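Gamma-glutamyltranspeptidase (Streptomyces lincolnensis, PDB 6J3A) probably acts as a gamma-glutamyltranspeptidase-type enzyme of the N-terminal nucleophile (Ntn) hydrolase superfamily, a homologue of the LmbA enzyme of lincomycin biosynthesis. Local coordinates at residues T482-I487 with D504-W509; G279-Q284 with K310-D315; F498-G503 with G587-V592; V61-A66 with N432-T437; Y263-W268 with H512-V517. One frame throughout, in Å; residues are numbered along the deposited sequence.

Interaction 1 of 5, residues T482-I487 with D504-W509; sequences TLTPSI and DQQDQW
Thr482 opens the contact by setting its methyl CG2 beside the carboxylate of Asp504, 3.7 Å from OD1. That carboxylate is tied down by other residues: OD1 forms a salt bridge with Arg316, and OD2 accepts from the backbone N of Ser546. The carbonyl of Thr482 faces the end of the extended Gln506 side chain, with O 3.5 Å from CD. Leu483 turns its CB away from segment 504-509 and merely passes the end of the Gln506 side chain.

Thr484 carries the main polar link. With OG1 anti to the backbone N (chi1 177°), the hydroxyl is aimed at Asp507 and donates to OD2 at 2.7 Å, meeting this oxygen on its syn side but 28° out of the carboxylate plane. The methyl, placed between the backbone N and the carbonyl carbon, slides along Gln506, CG2 lying 3.6 Å from CB. Pro485 then leads into strand 486-490, which begins at Ser486.

Lys272, from outside the two segments, completes the arrangement. Its NZ pairs with Asp507 OD1 in a salt bridge and hydrogen-bonds to Thr484 OG1, Ser486 OG and Pro485 O, bridging the strand approach and the first turn of helix 506-519. This places the junction inside the core of the Ntn fold, where sheet and helix layer meet. Because the Asp507 carboxylate is buried, the lysine charge and the threonine hydroxyl, one on each oxygen, would be expected to stabilise its ionised form and fix its rotation.

Interaction 2 of 5, residues G279-Q284 with K310-D315; sequences GPVLLQ and KLAMAD
This is a helix-helix contact, Val281 and Gln284 of helix 280-288 packing on Ala312, Met313 and Asp315 of helix 299-319. It lies on one flank of the alpha-beta-beta-alpha sandwich expected of an Ntn hydrolase. The first helix has strand 268-272 as a further neighbour, through Leu282 and Leu283, and also touches helix 506-519. The two short axes pass 8.9 Å apart and run 138° from parallel, a steeply inclined antiparallel pair.

Ala312 sits at the closest backbone approach, opposite Gln284, their CA atoms 5.7 Å apart. It points its CB at the first helix, where it lies 3.9 Å from Gln284 CB and 3.7 Å from Val281 CG2. The valine branch that does this touching is roughly anti to its own backbone N; it lies close over the backbone of Ala312, with CG2 3.3 Å from its O. The same methyl meets the sulphur of Met313, SD at 3.8 Å, brought round by bends at chi2 and chi3 although that side chain leaves its helix in another direction.

At the other end the contact turns polar and stays buried. Gln284 and Asp315 cross at about a right angle, and both have further partners: Gln284 OE1 bonds to the hydroxyl of Tyr320, while Asp315 takes the hydroxyl of Tyr336 on OD2 and the backbone N of Gly355 on OD1. Together these bonds should fix the rotation of both flat groups. Across the contact itself, Gln284 NE2 donates within its amide plane to the anti lone pair of Asp315 OD2, at 3.0 Å.

Interaction 3 of 5, residues F498-G503 with G587-V592; sequences FGTPGG and GRLCAV
Two backbone hydrogen bonds join Gly499 and Cys590 in an antiparallel hydrogen-bonded pair. Cys590 N reaches Gly499 O at 2.9 Å, and Gly499 N returns to Cys590 O at 3.1 Å. Beside it Phe498 and Ala591 make the non-hydrogen-bonded pair. The carbonyl of Gly499 also takes a CA-H...O contact from Leu589, O to CA 3.5 Å.

Beyond the last bridge a side chain takes over from the backbone. Thr500 holds OG1 anti to its N (chi1 178°), where it accepts from Arg588 N at 3.1 Å while giving its own proton to Pro501 O, on a lone pair in the carbonyl plane. One hydroxyl thus links its own turn to segment 587-592, just where strand 493-499 runs out into the Pro-Gly-Gly turn of residues 501-503; in characterised gamma-glutamyltranspeptidases the corresponding Gly-Gly turn borders the active site. The strands themselves are inner neighbours in one of the two sheets of the Ntn sandwich.

Apolar contacts flank these bonds. Phe498 CB lies 3.9 Å from Ala591 CB, while its ring swings off toward Phe513 and Phe514 of helix 506-519. Leu589 CD2 comes across Thr500 CB at 4.0 Å. At the far end the Pro501 ring crosses the bent Arg588 chain at about a right angle, CG to CG 3.6 Å.

Interaction 4 of 5, residues V61-A66 with N432-T437; sequences VPILLA and NMVAAT
Ile63 and Val434 sit side by side at the apolar centre, pointing the same way, their CG2 methyls 3.5 Å apart. Each of these methyls is anti to its own backbone N, which turns the two toward each other over this face. On the same face Ala436 fills in beside them: its CB meets Ile63 CG1 at 4.1 Å and Val61 CG2 at 3.8 Å. Helices 36-50 and 111-122 lie against this face, with Tyr37 on Val434 and Trp115 on Ile63.

The opposite face carries Leu64 and Ala66 from one strand, Ala435 and Met433 from the other. It looks toward the second sheet, where Leu64 and Ala66 meet Ile487. Helices on one side and a sheet on the other are consistent with the alpha-beta-beta-alpha sandwich of Ntn hydrolases.

Between the faces runs the antiparallel backbone pairing. Leu64 N to Ala435 O and Ala435 N to Leu64 O, both 2.8 Å, form the central hydrogen-bonded pair. Ala66 and Met433 form the next, with Ala66 N to Met433 O at 3.0 Å and Met433 N to Ala66 O at 3.1 Å; the Tyr37 hydroxyl shares the Met433 oxygen. At the other end Thr437 N gives a weak bond to Pro62 O.

At the polar edge Asn432 bonds through OD1 to Ala68 N, closing the strand end. With backbone groups paired and side chains almost wholly hydrocarbon, these strands can be buried between two layers without leaving their main-chain polarity uncompensated.

Interaction 5 of 5, residues Y263-W268 with H512-V517; sequences YDWNGW and HFFLAV
The tip of a beta hairpin presses its two tryptophans, Trp265 and Trp268, onto helix 506-519, where Phe514 slots between them as the third member of an aromatic cluster. With CG anti to the backbone N (chi1 170°), its ring reaches toward the hairpin. The edge carrying CZ points at the face of Trp268 in an edge-to-face pair, planes 73° apart, with CZ 3.9 Å from Trp268 CG. Trp265 meets the same ring obliquely, CE3 lying 3.7 Å from Phe514 CE2.

A type I' turn from Trp265 to Trp268 joins strands 256-265 and 268-272. Backbone bonds in both directions close it, Trp265 N to Trp268 O at 2.7 Å and Trp268 N to Trp265 O at 2.9 Å; the two tryptophans are thus a hydrogen-bonded pair, with side chains on the same face toward the helix. Strand 493-499 adds Met496 and Phe498 against Phe514, and Arg490 makes a cation-pi contact with Trp268.

Leu515, next along the helix, lays CD2 over a face of the Trp265 six-membered ring as a CH-pi contact, 4.0 Å from its centroid and 29° off the normal. Val517 CG1 reaches Trp268 CH2 more loosely, at 4.5 Å.

Overall arrangement
Helix 506-519 is the common element: interaction 1 uses its first turn and interaction 5 its second half, with centres about 14 Å apart. Strand 493-499, which leads into this helix, pairs with its neighbour in interaction 3, whose centre is about 7 Å from that of interaction 1. Interaction 2 extends the helical side and meets interaction 1 where Asp507 packs against Gly279 and Leu282. Interaction 4 belongs to the facing sheet and touches interaction 3 through Ala435 and Phe498, centres about 12 Å apart. Interaction 4 spans the longest stretch of chain, and interaction 2 closes before interaction 1 opens. Together the five sample a helix-sheet-sheet-helix sandwich, consistent with the Ntn hydrolase fold.

Interaction 1 of 5, residues T482-I487 with D504-W509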
# COMPACT_ATOMS: atom_id res chain seq x y z
N THR A 482 -5.04 0.18 28.16
CA THR A 482 -4.66 1.23 27.19
C THR A 482 -5.31 1.08 25.81
O THR A 482 -5.35 2.02 25.03
CB THR A 482 -3.13 1.32 26.99
OG1 THR A 482 -2.59 0.01 26.81
CG2 THR A 482 -2.49 1.99 28.19
N LEU A 483 -5.85 -0.11 25.55
CA LEU A 483 -6.41 -0.48 24.25
C LEU A 483 -7.69 0.29 23.98
O LEU A 483 -8.65 0.19 24.74
CB LEU A 483 -6.69 -1.98 24.22
CG LEU A 483 -5.55 -2.89 24.74
CD1 LEU A 483 -5.89 -4.34 24.45
CD2 LEU A 483 -4.18 -2.49 24.19
N THR A 484 -7.70 1.04 22.88
CA THR A 484 -8.73 2.02 22.66
C THR A 484 -8.98 2.32 21.18
O THR A 484 -8.51 3.33 20.64
CB THR A 484 -8.44 3.31 23.45
OG1 THR A 484 -9.44 4.29 23.14
CG2 THR A 484 -7.04 3.87 23.17
N PRO A 485 -9.77 1.46 20.51
CA PRO A 485 -10.18 1.76 19.14
C PRO A 485 -11.22 2.88 19.08
O PRO A 485 -11.78 3.26 20.11
CB PRO A 485 -10.77 0.44 18.63
CG PRO A 485 -11.20 -0.29 19.86
CD PRO A 485 -10.40 0.22 21.02
N SER A 486 -11.48 3.38 17.88
CA SER A 486 -12.41 4.49 17.65
C SER A 486 -13.33 4.21 16.48
O SER A 486 -12.94 3.54 15.51
CB SER A 486 -11.67 5.79 17.36
OG SER A 486 -10.67 6.04 18.33
N ILE A 487 -14.55 4.72 16.59
CA ILE A 487 -15.43 4.87 15.45
C ILE A 487 -15.99 6.29 15.49
O ILE A 487 -16.41 6.77 16.54
CB ILE A 487 -16.55 3.79 15.43
CG1 ILE A 487 -15.96 2.45 14.99
CG2 ILE A 487 -17.68 4.20 14.48
CD1 ILE A 487 -16.95 1.32 14.82
N ASP A 504 0.17 4.55 26.17
CA ASP A 504 -0.34 5.84 26.65
C ASP A 504 -0.39 6.92 25.57
O ASP A 504 -0.97 7.98 25.79
CB ASP A 504 0.48 6.32 27.85
CG ASP A 504 0.32 5.43 29.05
OD1 ASP A 504 -0.83 5.05 29.38
OD2 ASP A 504 1.34 5.09 29.67
N GLN A 505 0.22 6.64 24.43
CA GLN A 505 0.11 7.53 23.27
C GLN A 505 -1.13 7.28 22.40
O GLN A 505 -1.48 8.15 21.60
CB GLN A 505 1.38 7.45 22.42
CG GLN A 505 2.66 7.88 23.14
CD GLN A 505 3.34 6.76 23.92
OE1 GLN A 505 4.02 5.91 23.35
NE2 GLN A 505 3.17 6.76 25.24
N GLN A 506 -1.79 6.12 22.56
CA GLN A 506 -2.91 5.71 21.68
C GLN A 506 -3.97 6.78 21.46
O GLN A 506 -4.25 7.15 20.32
CB GLN A 506 -3.61 4.46 22.22
CG GLN A 506 -2.86 3.16 22.00
CD GLN A 506 -3.77 1.94 21.96
OE1 GLN A 506 -3.39 0.85 22.40
NE2 GLN A 506 -4.97 2.11 21.41
N ASP A 507 -4.57 7.27 22.55
CA ASP A 507 -5.58 8.32 22.47
C ASP A 507 -5.02 9.75 22.54
O ASP A 507 -5.79 10.70 22.73
CB ASP A 507 -6.66 8.14 23.55
CG ASP A 507 -7.79 7.22 23.12
OD1 ASP A 507 -8.05 7.07 21.90
OD2 ASP A 507 -8.44 6.66 24.03
N GLN A 508 -3.71 9.91 22.40
CA GLN A 508 -3.13 11.21 22.08
C GLN A 508 -3.02 11.29 20.56
O GLN A 508 -3.52 12.22 19.91
CB GLN A 508 -1.75 11.38 22.72
CG GLN A 508 -1.70 11.10 24.22
CD GLN A 508 -0.37 11.52 24.83
OE1 GLN A 508 0.06 12.68 24.69
NE2 GLN A 508 0.31 10.59 25.51
N TRP A 509 -2.38 10.28 20.00
CA TRP A 509 -2.16 10.21 18.57
C TRP A 509 -3.47 10.21 17.81
O TRP A 509 -3.61 10.91 16.81
CB TRP A 509 -1.34 8.97 18.23
CG TRP A 509 0.12 9.04 18.62
CD1 TRP A 509 0.89 10.17 18.80
CD2 TRP A 509 0.99 7.93 18.82
NE1 TRP A 509 2.18 9.82 19.13
CE2 TRP A 509 2.27 8.45 19.14
CE3 TRP A 509 0.82 6.54 18.76
CZ2 TRP A 509 3.37 7.63 19.40
CZ3 TRP A 509 1.90 5.72 19.01
CH2 TRP A 509 3.16 6.27 19.34

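Interaction 2 of 5, residues G279-Q284 with K310-D315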
# COMPACT_ATOMS: atom_id res chain seq x y z
N GLY A 279 -10.29 4.74 26.81
CA GLY A 279 -11.06 5.27 25.68
C GLY A 279 -11.63 6.66 25.87
O GLY A 279 -11.39 7.56 25.05
N PRO A 280 -12.38 6.86 26.96
CA PRO A 280 -12.98 8.15 27.27
C PRO A 280 -12.04 9.35 27.40
O PRO A 280 -12.53 10.48 27.32
CB PRO A 280 -13.68 7.87 28.59
CG PRO A 280 -14.11 6.45 28.46
CD PRO A 280 -12.91 5.80 27.84
N VAL A 281 -10.74 9.14 27.56
CA VAL A 281 -9.79 10.25 27.68
C VAL A 281 -9.68 11.07 26.38
O VAL A 281 -9.35 12.26 26.44
CB VAL A 281 -8.41 9.77 28.18
CG1 VAL A 281 -7.50 9.29 27.04
CG2 VAL A 281 -7.71 10.88 28.95
N LEU A 282 -9.93 10.43 25.24
CA LEU A 282 -10.06 11.12 23.94
C LEU A 282 -11.28 12.05 23.98
O LEU A 282 -11.19 13.23 23.64
CB LEU A 282 -10.20 10.11 22.78
CG LEU A 282 -9.97 10.66 21.35
CD1 LEU A 282 -9.47 9.58 20.40
CD2 LEU A 282 -11.21 11.35 20.76
N LEU A 283 -12.40 11.49 24.42
CA LEU A 283 -13.65 12.24 24.56
C LEU A 283 -13.48 13.44 25.52
O LEU A 283 -13.95 14.53 25.23
CB LEU A 283 -14.80 11.31 25.00
CG LEU A 283 -15.05 10.00 24.21
CD1 LEU A 283 -16.21 9.18 24.75
CD2 LEU A 283 -15.31 10.31 22.76
N GLN A 284 -12.78 13.24 26.64
CA GLN A 284 -12.50 14.33 27.59
C GLN A 284 -11.66 15.43 26.97
O GLN A 284 -11.85 16.61 27.26
CB GLN A 284 -11.81 13.81 28.85
CG GLN A 284 -12.77 13.15 29.84
CD GLN A 284 -12.28 13.15 31.27
OE1 GLN A 284 -12.21 12.10 31.89
NE2 GLN A 284 -11.94 14.33 31.80
N LYS A 310 -2.95 16.70 29.13
CA LYS A 310 -2.48 16.55 30.53
C LYS A 310 -3.64 16.52 31.51
O LYS A 310 -3.72 15.64 32.37
CB LYS A 310 -1.48 17.66 30.90
CG LYS A 310 -0.02 17.29 30.60
CD LYS A 310 0.71 18.27 29.70
CE LYS A 310 1.72 19.12 30.45
NZ LYS A 310 2.59 19.84 29.48
N LEU A 311 -4.57 17.46 31.37
CA LEU A 311 -5.72 17.55 32.26
C LEU A 311 -6.65 16.36 32.10
O LEU A 311 -7.23 15.89 33.07
CB LEU A 311 -6.48 18.85 32.02
CG LEU A 311 -5.71 20.17 32.23
CD1 LEU A 311 -6.54 21.34 31.74
CD2 LEU A 311 -5.32 20.37 33.69
N ALA A 312 -6.82 15.87 30.87
CA ALA A 312 -7.68 14.70 30.64
C ALA A 312 -7.03 13.44 31.19
O ALA A 312 -7.72 12.58 31.72
CB ALA A 312 -8.00 14.53 29.16
N MET A 313 -5.70 13.34 31.08
CA MET A 313 -4.96 12.18 31.60
C MET A 313 -4.98 12.10 33.12
O MET A 313 -5.07 11.02 33.70
CB MET A 313 -3.51 12.22 31.09
CG MET A 313 -3.38 11.85 29.62
SD MET A 313 -3.99 10.20 29.18
CE MET A 313 -2.45 9.38 28.82
N ALA A 314 -4.89 13.25 33.76
CA ALA A 314 -5.03 13.37 35.21
C ALA A 314 -6.34 12.78 35.68
O ALA A 314 -6.39 12.06 36.68
CB ALA A 314 -4.93 14.83 35.61
N ASP A 315 -7.40 13.12 34.96
CA ASP A 315 -8.74 12.61 35.25
C ASP A 315 -8.81 11.11 34.99
O ASP A 315 -9.42 10.39 35.76
CB ASP A 315 -9.82 13.35 34.44
CG ASP A 315 -10.31 14.64 35.12
OD1 ASP A 315 -9.96 14.91 36.30
OD2 ASP A 315 -11.08 15.39 34.45

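Interaction 3 of 5, residues F498-G503 with G587-V592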
# COMPACT_ATOMS: atom_id res chain seq x y z
N PHE A 498 -11.10 3.69 13.05
CA PHE A 498 -9.68 3.93 13.16
C PHE A 498 -9.10 3.51 14.51
O PHE A 498 -9.82 3.12 15.43
CB PHE A 498 -9.38 5.41 12.82
CG PHE A 498 -10.04 6.41 13.73
CD1 PHE A 498 -11.40 6.65 13.65
CD2 PHE A 498 -9.28 7.14 14.65
CE1 PHE A 498 -12.01 7.58 14.49
CE2 PHE A 498 -9.88 8.07 15.48
CZ PHE A 498 -11.25 8.30 15.39
N GLY A 499 -7.78 3.56 14.58
CA GLY A 499 -7.05 3.26 15.80
C GLY A 499 -5.55 3.22 15.58
O GLY A 499 -5.05 3.51 14.50
N THR A 500 -4.85 2.87 16.65
CA THR A 500 -3.40 2.78 16.64
C THR A 500 -2.93 2.07 17.90
O THR A 500 -3.56 2.23 18.95
CB THR A 500 -2.69 4.16 16.59
OG1 THR A 500 -1.27 3.99 16.63
CG2 THR A 500 -3.08 5.06 17.76
N PRO A 501 -1.84 1.32 17.81
CA PRO A 501 -1.16 0.93 19.03
C PRO A 501 -0.33 2.09 19.56
O PRO A 501 -0.21 3.14 18.91
CB PRO A 501 -0.26 -0.21 18.56
CG PRO A 501 0.11 0.19 17.18
CD PRO A 501 -1.12 0.83 16.62
N GLY A 502 0.22 1.89 20.75
CA GLY A 502 1.14 2.84 21.36
C GLY A 502 0.91 3.18 22.82
O GLY A 502 1.28 4.27 23.25
N GLY A 503 0.31 2.26 23.58
CA GLY A 503 0.11 2.43 25.02
C GLY A 503 -0.57 3.72 25.44
O GLY A 503 -1.73 3.96 25.11
N GLY A 587 3.15 7.55 16.03
CA GLY A 587 1.85 7.06 15.57
C GLY A 587 1.97 5.86 14.67
O GLY A 587 2.84 5.84 13.80
N ARG A 588 1.14 4.85 14.90
CA ARG A 588 0.97 3.74 13.95
C ARG A 588 -0.49 3.68 13.53
O ARG A 588 -1.14 2.63 13.62
CB ARG A 588 1.44 2.36 14.47
CG ARG A 588 2.56 2.29 15.49
CD ARG A 588 3.95 2.27 14.90
NE ARG A 588 4.52 3.60 15.05
CZ ARG A 588 5.80 3.88 15.27
NH1 ARG A 588 6.15 5.15 15.39
NH2 ARG A 588 6.73 2.94 15.35
N LEU A 589 -0.99 4.80 13.05
CA LEU A 589 -2.41 4.95 12.73
C LEU A 589 -2.92 4.01 11.63
O LEU A 589 -2.18 3.62 10.73
CB LEU A 589 -2.72 6.41 12.40
CG LEU A 589 -2.70 7.23 13.70
CD1 LEU A 589 -2.22 8.66 13.51
CD2 LEU A 589 -4.07 7.19 14.35
N CYS A 590 -4.19 3.62 11.77
CA CYS A 590 -4.94 2.89 10.76
C CYS A 590 -6.30 3.54 10.65
O CYS A 590 -6.84 3.95 11.65
CB CYS A 590 -5.13 1.44 11.16
SG CYS A 590 -3.60 0.63 11.63
N ALA A 591 -6.85 3.60 9.44
CA ALA A 591 -8.18 4.18 9.23
C ALA A 591 -8.85 3.58 8.00
O ALA A 591 -8.21 3.32 7.00
CB ALA A 591 -8.10 5.69 9.11
N VAL A 592 -10.15 3.32 8.12
CA VAL A 592 -11.00 3.13 6.96
C VAL A 592 -12.18 4.09 7.11
O VAL A 592 -12.53 4.47 8.22
CB VAL A 592 -11.49 1.68 6.82
CG1 VAL A 592 -10.31 0.74 6.67
CG2 VAL A 592 -12.37 1.26 7.98

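Interaction 4 of 5, residues V61-A66 with N432-T437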
# COMPACT_ATOMS: atom_id res chain seq x y z
N VAL A 61 -8.52 -7.70 23.49
CA VAL A 61 -8.96 -6.80 22.42
C VAL A 61 -10.29 -6.13 22.79
O VAL A 61 -11.24 -6.82 23.15
CB VAL A 61 -9.07 -7.54 21.06
CG1 VAL A 61 -10.12 -8.64 21.08
CG2 VAL A 61 -9.37 -6.55 19.94
N PRO A 62 -10.36 -4.79 22.72
CA PRO A 62 -11.64 -4.09 22.55
C PRO A 62 -12.03 -4.02 21.08
O PRO A 62 -11.20 -3.64 20.26
CB PRO A 62 -11.38 -2.67 23.09
CG PRO A 62 -9.97 -2.66 23.59
CD PRO A 62 -9.26 -3.85 23.04
N ILE A 63 -13.27 -4.35 20.76
CA ILE A 63 -13.76 -4.24 19.38
C ILE A 63 -14.92 -3.26 19.33
O ILE A 63 -15.89 -3.40 20.07
CB ILE A 63 -14.20 -5.60 18.82
CG1 ILE A 63 -13.12 -6.66 19.03
CG2 ILE A 63 -14.53 -5.47 17.33
CD1 ILE A 63 -13.60 -8.08 18.82
N LEU A 64 -14.82 -2.27 18.44
CA LEU A 64 -15.92 -1.37 18.12
C LEU A 64 -16.53 -1.79 16.81
O LEU A 64 -15.85 -1.79 15.79
CB LEU A 64 -15.42 0.06 17.97
CG LEU A 64 -15.34 0.87 19.26
CD1 LEU A 64 -14.50 2.11 19.02
CD2 LEU A 64 -16.73 1.26 19.73
N LEU A 65 -17.82 -2.11 16.82
CA LEU A 65 -18.51 -2.51 15.61
C LEU A 65 -19.63 -1.51 15.28
O LEU A 65 -20.24 -0.93 16.18
CB LEU A 65 -19.04 -3.94 15.70
CG LEU A 65 -19.80 -4.42 16.95
CD1 LEU A 65 -20.69 -5.61 16.58
CD2 LEU A 65 -18.88 -4.81 18.10
N ALA A 66 -19.85 -1.30 13.99
CA ALA A 66 -20.88 -0.40 13.49
C ALA A 66 -21.53 -1.07 12.30
O ALA A 66 -21.22 -0.71 11.16
CB ALA A 66 -20.27 0.93 13.09
N ASN A 432 -20.75 -2.17 6.65
CA ASN A 432 -20.41 -2.57 8.03
C ASN A 432 -19.00 -2.07 8.32
O ASN A 432 -18.14 -2.10 7.44
CB ASN A 432 -20.46 -4.09 8.19
CG ASN A 432 -21.82 -4.70 7.85
OD1 ASN A 432 -22.84 -4.25 8.36
ND2 ASN A 432 -21.84 -5.72 7.00
N MET A 433 -18.76 -1.58 9.53
CA MET A 433 -17.41 -1.20 9.94
C MET A 433 -17.04 -1.90 11.22
O MET A 433 -17.91 -2.33 11.99
CB MET A 433 -17.29 0.30 10.16
CG MET A 433 -17.76 1.12 8.98
SD MET A 433 -17.62 2.88 9.30
CE MET A 433 -15.97 3.16 8.72
N VAL A 434 -15.73 -2.01 11.43
CA VAL A 434 -15.15 -2.59 12.64
C VAL A 434 -13.79 -1.92 12.93
O VAL A 434 -13.06 -1.58 12.02
CB VAL A 434 -15.07 -4.13 12.52
CG1 VAL A 434 -14.02 -4.56 11.52
CG2 VAL A 434 -14.83 -4.76 13.87
N ALA A 435 -13.49 -1.69 14.21
CA ALA A 435 -12.18 -1.16 14.63
C ALA A 435 -11.77 -1.90 15.89
O ALA A 435 -12.49 -1.88 16.89
CB ALA A 435 -12.25 0.34 14.90
N ALA A 436 -10.62 -2.57 15.85
CA ALA A 436 -10.17 -3.41 16.96
C ALA A 436 -8.72 -3.12 17.27
O ALA A 436 -7.92 -2.93 16.37
CB ALA A 436 -10.33 -4.88 16.63
N THR A 437 -8.40 -3.13 18.56
CA THR A 437 -7.04 -2.87 19.03
C THR A 437 -6.59 -4.09 19.82
O THR A 437 -6.65 -4.08 21.04
CB THR A 437 -7.03 -1.59 19.89
OG1 THR A 437 -7.48 -0.49 19.10
CG2 THR A 437 -5.65 -1.26 20.42

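Interaction 5 of 5, residues Y263-W268 with H512-V517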
# COMPACT_ATOMS: atom_id res chain seq x y z
N TYR A 263 -19.27 11.08 22.53
CA TYR A 263 -19.26 12.51 22.72
C TYR A 263 -19.47 13.22 21.38
O TYR A 263 -18.78 12.95 20.40
CB TYR A 263 -17.96 12.96 23.37
CG TYR A 263 -17.98 14.41 23.77
CD1 TYR A 263 -18.82 14.85 24.79
CD2 TYR A 263 -17.18 15.34 23.11
CE1 TYR A 263 -18.86 16.19 25.15
CE2 TYR A 263 -17.20 16.68 23.48
CZ TYR A 263 -18.05 17.10 24.49
OH TYR A 263 -18.08 18.42 24.86
N ASP A 264 -20.44 14.13 21.36
CA ASP A 264 -20.75 14.95 20.21
C ASP A 264 -19.85 16.20 20.15
O ASP A 264 -19.76 16.96 21.12
CB ASP A 264 -22.22 15.34 20.25
CG ASP A 264 -23.16 14.15 20.00
OD1 ASP A 264 -22.69 13.00 19.81
OD2 ASP A 264 -24.39 14.36 19.98
N TRP A 265 -19.17 16.37 19.03
CA TRP A 265 -18.29 17.52 18.81
C TRP A 265 -18.34 17.98 17.35
O TRP A 265 -17.99 17.23 16.44
CB TRP A 265 -16.85 17.19 19.21
CG TRP A 265 -15.87 18.30 18.88
CD1 TRP A 265 -15.60 19.41 19.63
CD2 TRP A 265 -15.06 18.39 17.71
NE1 TRP A 265 -14.65 20.19 19.00
CE2 TRP A 265 -14.31 19.59 17.81
CE3 TRP A 265 -14.90 17.59 16.57
CZ2 TRP A 265 -13.41 19.99 16.82
CZ3 TRP A 265 -14.00 17.99 15.59
CH2 TRP A 265 -13.27 19.18 15.72
N ASN A 266 -18.77 19.23 17.15
CA ASN A 266 -18.64 19.94 15.86
C ASN A 266 -19.21 19.14 14.66
O ASN A 266 -18.56 19.02 13.61
CB ASN A 266 -17.17 20.30 15.64
CG ASN A 266 -16.94 21.09 14.37
OD1 ASN A 266 -17.52 22.15 14.18
ND2 ASN A 266 -16.09 20.56 13.50
N GLY A 267 -20.40 18.57 14.83
CA GLY A 267 -21.05 17.78 13.79
C GLY A 267 -20.76 16.29 13.82
O GLY A 267 -21.49 15.49 13.21
N TRP A 268 -19.69 15.92 14.53
CA TRP A 268 -19.27 14.52 14.69
C TRP A 268 -19.67 13.95 16.05
O TRP A 268 -19.88 14.69 17.02
CB TRP A 268 -17.75 14.36 14.58
CG TRP A 268 -17.08 14.96 13.40
CD1 TRP A 268 -16.78 16.27 13.21
CD2 TRP A 268 -16.54 14.26 12.26
NE1 TRP A 268 -16.12 16.45 12.02
CE2 TRP A 268 -15.96 15.23 11.41
CE3 TRP A 268 -16.52 12.92 11.86
CZ2 TRP A 268 -15.37 14.90 10.19
CZ3 TRP A 268 -15.92 12.60 10.66
CH2 TRP A 268 -15.36 13.58 9.84
N HIS A 512 -5.06 13.67 17.81
CA HIS A 512 -4.42 14.55 16.82
C HIS A 512 -4.91 14.17 15.42
O HIS A 512 -5.34 15.04 14.64
CB HIS A 512 -2.89 14.50 16.92
CG HIS A 512 -2.37 14.59 18.33
ND1 HIS A 512 -3.06 15.25 19.32
CD2 HIS A 512 -1.26 14.08 18.91
CE1 HIS A 512 -2.39 15.15 20.46
NE2 HIS A 512 -1.30 14.45 20.24
N PHE A 513 -4.90 12.88 15.13
CA PHE A 513 -5.39 12.35 13.85
C PHE A 513 -6.83 12.76 13.55
O PHE A 513 -7.09 13.36 12.50
CB PHE A 513 -5.30 10.83 13.88
CG PHE A 513 -6.03 10.16 12.76
CD1 PHE A 513 -5.52 10.19 11.48
CD2 PHE A 513 -7.21 9.48 13.01
CE1 PHE A 513 -6.19 9.56 10.45
CE2 PHE A 513 -7.88 8.84 11.98
CZ PHE A 513 -7.36 8.87 10.70
N PHE A 514 -7.75 12.43 14.45
CA PHE A 514 -9.17 12.73 14.26
C PHE A 514 -9.45 14.21 14.03
O PHE A 514 -10.26 14.55 13.18
CB PHE A 514 -10.00 12.25 15.44
CG PHE A 514 -11.42 12.74 15.42
CD1 PHE A 514 -12.41 12.01 14.75
CD2 PHE A 514 -11.77 13.93 16.06
CE1 PHE A 514 -13.71 12.45 14.73
CE2 PHE A 514 -13.08 14.38 16.04
CZ PHE A 514 -14.05 13.64 15.38
N LEU A 515 -8.80 15.08 14.81
CA LEU A 515 -8.92 16.53 14.57
C LEU A 515 -8.36 16.93 13.20
O LEU A 515 -8.96 17.73 12.47
CB LEU A 515 -8.23 17.34 15.68
CG LEU A 515 -8.89 17.32 17.07
CD1 LEU A 515 -8.09 18.17 18.05
CD2 LEU A 515 -10.33 17.79 17.04
N ALA A 516 -7.22 16.36 12.83
CA ALA A 516 -6.67 16.61 11.51
C ALA A 516 -7.67 16.20 10.42
O ALA A 516 -7.93 16.97 9.51
CB ALA A 516 -5.35 15.91 11.33
N VAL A 517 -8.27 15.01 10.55
CA VAL A 517 -9.28 14.57 9.57
C VAL A 517 -10.42 15.58 9.44
O VAL A 517 -10.86 15.89 8.34
CB VAL A 517 -9.89 13.19 9.93
CG1 VAL A 517 -11.02 12.83 8.97
CG2 VAL A 517 -8.83 12.10 9.91